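PDB 6KYW: S locus protein 11, which probably serves as the secreted, cysteine-rich pollen ligand through which Brassica distinguishes self from non-self pollen in self-incompatibility. Local coordinates for residues C2-R7 with S40-C46; C12-E17 with C29-D33. One frame throughout, in Å; residues are numbered along the deposited sequence.

How the interactions relate
Interaction 1 pairs strand 5-9 with the central strand 38-43 of the defensin-like sheet and ties the chain ends together; interaction 2 fixes the helix to the outer strand 29-33. Their centres lie about 11 Å apart, on opposite sides of the centre of the chain, with interaction 2 nested inside the loop that interaction 1 closes. The Cys29 SG to Cys43 SG disulfide (2.0 Å) joins them directly, and Ser40 O lies 2.8 Å from Ser32 N, a probable sheet bond. On the helix side, the Phe6 ring packs against Glu16 of helix 14-20. Chains of another protein touch both regions, consistent with a recognition role.

Interaction 1 (C2-R7 with S40-C46); sequences CTRGFR and SCDCKSC
Strands 5-7 and 40-43 run antiparallel at 163°, with Phe6 and Cys41 as a hydrogen-bonded pair and Arg7 and Ser40 as the non-hydrogen-bonded pair beside it. They are the first and central strands of a defensin-like sheet. Cys41 N donates to Phe6 O at 3.0 Å, while the return bond from Phe6 N to Cys41 O is weak. Phe6 holds CG between its backbone N and carbonyl carbon (chi1 54°), which brings one face of the ring against Cys41 CB on the side of the sheet under helix 14-20. There Cys41 CB makes a CH-pi contact, 3.8 Å from the Phe6 centroid, and Cys41 SG, disulfide-bonded to Cys20, meets the rim obliquely near CZ. On the other face, Ser40 CB lies over the Arg7 guanidinium, whose NE is hydrogen-bonded to the backbone of the chain of another protein. Ser40 OG donates to the syn lone pair of Asp42 OD2 at 2.6 Å. Beyond the paired residues a water takes over, accepting from Cys43 N at 2.7 Å and sitting close to the carbonyls of Cys2 and Arg4. Near the termini the chain is joined covalently, Cys2 SG to Cys46 SG at 2.1 Å, with a disulfide torsion of -87°.

Interaction 2 (C12-E17 with C29-D33); sequences CTTLEE and CTCSD
Glu17 reaches from the first turn of helix 14-20 to Thr30 and Cys31 on strand 29-33, and its course shows how a single carboxylate can join a helix to a sheet edge. CB points neither at the strand nor away from it; CG then runs anti to the backbone N (chi1 174°). A bend at the next bond (chi2 85°) turns the chain toward the strand and brings CD to 3.1 Å from Thr30 OG1. At the tip the two oxygens divide the work. OE1 receives the Thr30 OG1 hydroxyl on its syn lone pair at 2.6 Å, and OE2 takes the backbone N-H of Cys31 at 2.9 Å, also on the syn side but tilted from the carboxylate plane. Held through both oxygens, the carboxylate is restricted in its rotation. Were Glu17 replaced by alanine, the Thr30 hydroxyl and the Cys31 N-H would probably be left without their acceptor, and a gap would open between helix and strand.

Before the helix, a disulfide makes the covalent link, Cys12 SG to Cys31 SG at 2.1 Å. Cys12 N donates a nearly straight hydrogen bond (N-H...O 176°) to the syn side of Asp33 OD1, 2.6 Å away, while a water spans Cys12 O and Asp33 OD2. Thr13 supplies the N-cap, its OG1 accepting from Glu16 N at 3.0 Å. The Glu16 carboxylate is engaged elsewhere, with Lys8 and His39. A short N-capped helix, tied to an antiparallel sheet by a carboxylate and by a disulfide from the residue preceding its N-cap, fits the disulfide-rich defensin-like fold.

Interaction 1 (C2-R7 with S40-C46)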
loop_
_atom_site.group_PDB
_atom_site.type_symbol
_atom_site.label_atom_id
_atom_site.label_comp_id
_atom_site.label_asym_id
_atom_site.label_seq_id
_atom_site.Cartn_x
_atom_site.Cartn_y
_atom_site.Cartn_z
ATOM N N CYS C 2 16.756 19.775 -3.498
ATOM C CA CYS C 2 16.340 20.123 -2.146
ATOM C C CYS C 2 15.841 18.856 -1.478
ATOM O O CYS C 2 14.881 18.239 -1.952
ATOM C CB CYS C 2 15.207 21.150 -2.165
ATOM S SG CYS C 2 15.411 22.444 -3.409
ATOM N N THR C 3 16.449 18.493 -0.361
ATOM C CA THR C 3 16.212 17.167 0.172
ATOM C C THR C 3 15.301 17.158 1.377
ATOM O O THR C 3 14.892 16.077 1.801
ATOM C CB THR C 3 17.534 16.497 0.545
ATOM O OG1 THR C 3 18.304 17.372 1.377
ATOM C CG2 THR C 3 18.306 16.165 -0.698
ATOM N N ARG C 4 14.987 18.315 1.940
ATOM C CA ARG C 4 14.106 18.362 3.092
ATOM C C ARG C 4 12.719 17.878 2.712
ATOM O O ARG C 4 12.213 18.179 1.627
ATOM C CB ARG C 4 14.028 19.783 3.639
ATOM C CG ARG C 4 15.363 20.327 4.088
ATOM C CD ARG C 4 15.183 21.465 5.062
ATOM N NE ARG C 4 16.451 22.143 5.307
ATOM C CZ ARG C 4 16.585 23.464 5.375
ATOM N NH1 ARG C 4 15.526 24.256 5.211
ATOM N NH2 ARG C 4 17.778 23.995 5.604
ATOM N N GLY C 5 12.120 17.116 3.615
ATOM C CA GLY C 5 10.765 16.641 3.438
ATOM C C GLY C 5 10.431 15.611 4.494
ATOM O O GLY C 5 11.282 15.200 5.286
ATOM N N PHE C 6 9.170 15.194 4.489
ATOM C CA PHE C 6 8.728 14.150 5.404
ATOM C C PHE C 6 7.563 13.410 4.770
ATOM O O PHE C 6 7.007 13.839 3.755
ATOM C CB PHE C 6 8.323 14.735 6.754
ATOM C CG PHE C 6 7.298 15.822 6.649
ATOM C CD1 PHE C 6 5.943 15.517 6.612
ATOM C CD2 PHE C 6 7.683 17.150 6.554
ATOM C CE1 PHE C 6 4.987 16.528 6.508
ATOM C CE2 PHE C 6 6.736 18.160 6.457
ATOM C CZ PHE C 6 5.381 17.850 6.439
ATOM N N ARG C 7 7.182 12.306 5.405
ATOM C CA ARG C 7 6.066 11.481 4.966
ATOM C C ARG C 7 5.148 11.206 6.147
ATOM O O ARG C 7 5.597 11.132 7.294
ATOM C CB ARG C 7 6.553 10.174 4.355
ATOM C CG ARG C 7 5.448 9.318 3.761
ATOM C CD ARG C 7 6.026 8.089 3.143
ATOM N NE ARG C 7 6.910 8.453 2.049
ATOM C CZ ARG C 7 6.499 8.953 0.885
ATOM N NH1 ARG C 7 5.212 9.127 0.643
ATOM N NH2 ARG C 7 7.380 9.269 -0.045
ATOM N N SER C 40 3.516 12.926 1.171
ATOM C CA SER C 40 4.795 13.550 1.496
ATOM C C SER C 40 4.804 15.042 1.179
ATOM O O SER C 40 4.138 15.513 0.249
ATOM C CB SER C 40 5.957 12.873 0.751
ATOM O OG SER C 40 5.819 12.995 -0.657
ATOM N N CYS C 41 5.588 15.780 1.966
ATOM C CA CYS C 41 5.938 17.174 1.693
ATOM C C CYS C 41 7.344 17.232 1.096
ATOM O O CYS C 41 8.309 16.804 1.733
ATOM C CB CYS C 41 5.873 17.998 2.978
ATOM S SG CYS C 41 4.208 18.598 3.399
ATOM N N ASP C 42 7.462 17.731 -0.127
ATOM C CA ASP C 42 8.766 17.838 -0.772
ATOM C C ASP C 42 8.857 19.173 -1.504
ATOM O O ASP C 42 7.849 19.827 -1.780
ATOM C CB ASP C 42 9.025 16.697 -1.765
ATOM C CG ASP C 42 8.685 15.339 -1.187
ATOM O OD1 ASP C 42 9.602 14.645 -0.689
ATOM O OD2 ASP C 42 7.491 14.966 -1.216
ATOM N N CYS C 43 10.081 19.562 -1.843
ATOM C CA CYS C 43 10.326 20.861 -2.447
ATOM C C CYS C 43 11.070 20.681 -3.754
ATOM O O CYS C 43 12.154 20.089 -3.779
ATOM C CB CYS C 43 11.100 21.763 -1.491
ATOM S SG CYS C 43 10.210 21.980 0.087
ATOM N N LYS C 44 10.485 21.198 -4.824
ATOM C CA LYS C 44 11.090 21.245 -6.147
ATOM C C LYS C 44 12.041 22.437 -6.329
ATOM O O LYS C 44 12.828 22.449 -7.277
ATOM C CB LYS C 44 9.958 21.269 -7.182
ATOM C CG LYS C 44 10.327 21.512 -8.613
ATOM C CD LYS C 44 9.074 21.853 -9.409
ATOM C CE LYS C 44 8.175 22.833 -8.646
ATOM N NZ LYS C 44 7.082 23.365 -9.518
ATOM N N SER C 45 12.011 23.414 -5.425
ATOM C CA SER C 45 12.884 24.579 -5.455
ATOM C C SER C 45 13.196 24.947 -4.018
ATOM O O SER C 45 12.386 24.683 -3.122
ATOM C CB SER C 45 12.219 25.788 -6.128
ATOM O OG SER C 45 11.769 25.488 -7.430
ATOM N N CYS C 46 14.359 25.568 -3.794
ATOM C CA CYS C 46 14.677 26.041 -2.436
ATOM C C CYS C 46 15.745 27.149 -2.417
ATOM O O CYS C 46 16.638 27.186 -3.262
ATOM C CB CYS C 46 15.142 24.871 -1.554
ATOM S SG CYS C 46 16.437 23.898 -2.339
HETATM O O HOH W 1 12.382 18.486 -0.850
#

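Interaction 2 (C12-E17 with C29-D33)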
loop_
_atom_site.group_PDB
_atom_site.type_symbol
_atom_site.label_atom_id
_atom_site.label_comp_id
_atom_site.label_asym_id
_atom_site.label_seq_id
_atom_site.Cartn_x
_atom_site.Cartn_y
_atom_site.Cartn_z
ATOM N N CYS C 12 -3.164 14.003 1.534
ATOM C CA CYS C 12 -2.853 15.430 1.542
ATOM C C CYS C 12 -4.086 16.258 1.877
ATOM O O CYS C 12 -5.184 15.995 1.382
ATOM C CB CYS C 12 -2.318 15.869 0.178
ATOM S SG CYS C 12 -0.542 15.558 -0.079
ATOM N N THR C 13 -3.895 17.277 2.710
ATOM C CA THR C 13 -4.915 18.269 3.020
ATOM C C THR C 13 -4.386 19.662 2.686
ATOM O O THR C 13 -3.191 19.851 2.447
ATOM C CB THR C 13 -5.327 18.188 4.493
ATOM O OG1 THR C 13 -4.320 18.787 5.318
ATOM C CG2 THR C 13 -5.502 16.748 4.898
ATOM N N THR C 14 -5.283 20.659 2.661
ATOM C CA THR C 14 -4.806 22.015 2.393
ATOM C C THR C 14 -3.947 22.531 3.540
ATOM O O THR C 14 -2.987 23.271 3.301
ATOM C CB THR C 14 -5.968 22.989 2.117
ATOM O OG1 THR C 14 -6.963 22.865 3.136
ATOM C CG2 THR C 14 -6.603 22.743 0.714
ATOM N N LEU C 15 -4.253 22.146 4.783
ATOM C CA LEU C 15 -3.394 22.567 5.887
ATOM C C LEU C 15 -2.027 21.920 5.812
ATOM O O LEU C 15 -1.030 22.532 6.214
ATOM C CB LEU C 15 -4.022 22.258 7.244
ATOM C CG LEU C 15 -5.393 22.851 7.543
ATOM C CD1 LEU C 15 -5.850 22.450 8.948
ATOM C CD2 LEU C 15 -5.352 24.369 7.373
ATOM N N GLU C 16 -1.960 20.679 5.335
ATOM C CA GLU C 16 -0.668 20.046 5.137
ATOM C C GLU C 16 0.095 20.709 3.997
ATOM O O GLU C 16 1.324 20.809 4.052
ATOM C CB GLU C 16 -0.872 18.554 4.888
ATOM C CG GLU C 16 0.368 17.697 5.033
ATOM C CD GLU C 16 0.679 17.300 6.471
ATOM O OE1 GLU C 16 -0.026 17.727 7.418
ATOM O OE2 GLU C 16 1.653 16.547 6.645
ATOM N N GLU C 17 -0.618 21.191 2.976
ATOM C CA GLU C 17 0.030 21.923 1.894
ATOM C C GLU C 17 0.678 23.205 2.404
ATOM O O GLU C 17 1.742 23.608 1.917
ATOM C CB GLU C 17 -0.980 22.241 0.795
ATOM C CG GLU C 17 -0.434 23.132 -0.308
ATOM C CD GLU C 17 0.298 22.336 -1.370
ATOM O OE1 GLU C 17 0.704 22.912 -2.406
ATOM O OE2 GLU C 17 0.453 21.119 -1.173
ATOM N N CYS C 29 7.399 24.276 -2.610
ATOM C CA CYS C 29 7.186 23.118 -1.749
ATOM C C CYS C 29 5.714 22.717 -1.792
ATOM O O CYS C 29 4.833 23.557 -1.579
ATOM C CB CYS C 29 7.604 23.433 -0.308
ATOM S SG CYS C 29 9.356 23.827 -0.078
ATOM N N THR C 30 5.440 21.440 -2.061
ATOM C CA THR C 30 4.057 20.984 -2.131
ATOM C C THR C 30 3.897 19.576 -1.558
ATOM O O THR C 30 4.861 18.886 -1.213
ATOM C CB THR C 30 3.510 21.031 -3.570
ATOM O OG1 THR C 30 2.068 21.074 -3.534
ATOM C CG2 THR C 30 3.958 19.807 -4.369
ATOM N N CYS C 31 2.636 19.172 -1.472
ATOM C CA CYS C 31 2.192 17.910 -0.907
ATOM C C CYS C 31 1.868 16.950 -2.052
ATOM O O CYS C 31 1.227 17.346 -3.028
ATOM C CB CYS C 31 0.966 18.177 -0.031
ATOM S SG CYS C 31 0.485 16.898 1.121
ATOM N N SER C 32 2.351 15.711 -1.956
ATOM C CA SER C 32 2.096 14.684 -2.966
ATOM C C SER C 32 1.458 13.470 -2.298
ATOM O O SER C 32 2.069 12.865 -1.411
ATOM C CB SER C 32 3.391 14.258 -3.666
ATOM O OG SER C 32 4.003 15.332 -4.333
ATOM N N ASP C 33 0.241 13.116 -2.720
ATOM C CA ASP C 33 -0.384 11.872 -2.281
ATOM C C ASP C 33 0.378 10.691 -2.872
ATOM O O ASP C 33 0.874 10.753 -3.997
ATOM C CB ASP C 33 -1.859 11.800 -2.735
ATOM C CG ASP C 33 -2.814 12.593 -1.838
ATOM O OD1 ASP C 33 -2.726 12.525 -0.587
ATOM O OD2 ASP C 33 -3.672 13.289 -2.410
HETATM O O HOH W 2 -5.769 14.646 -1.031
#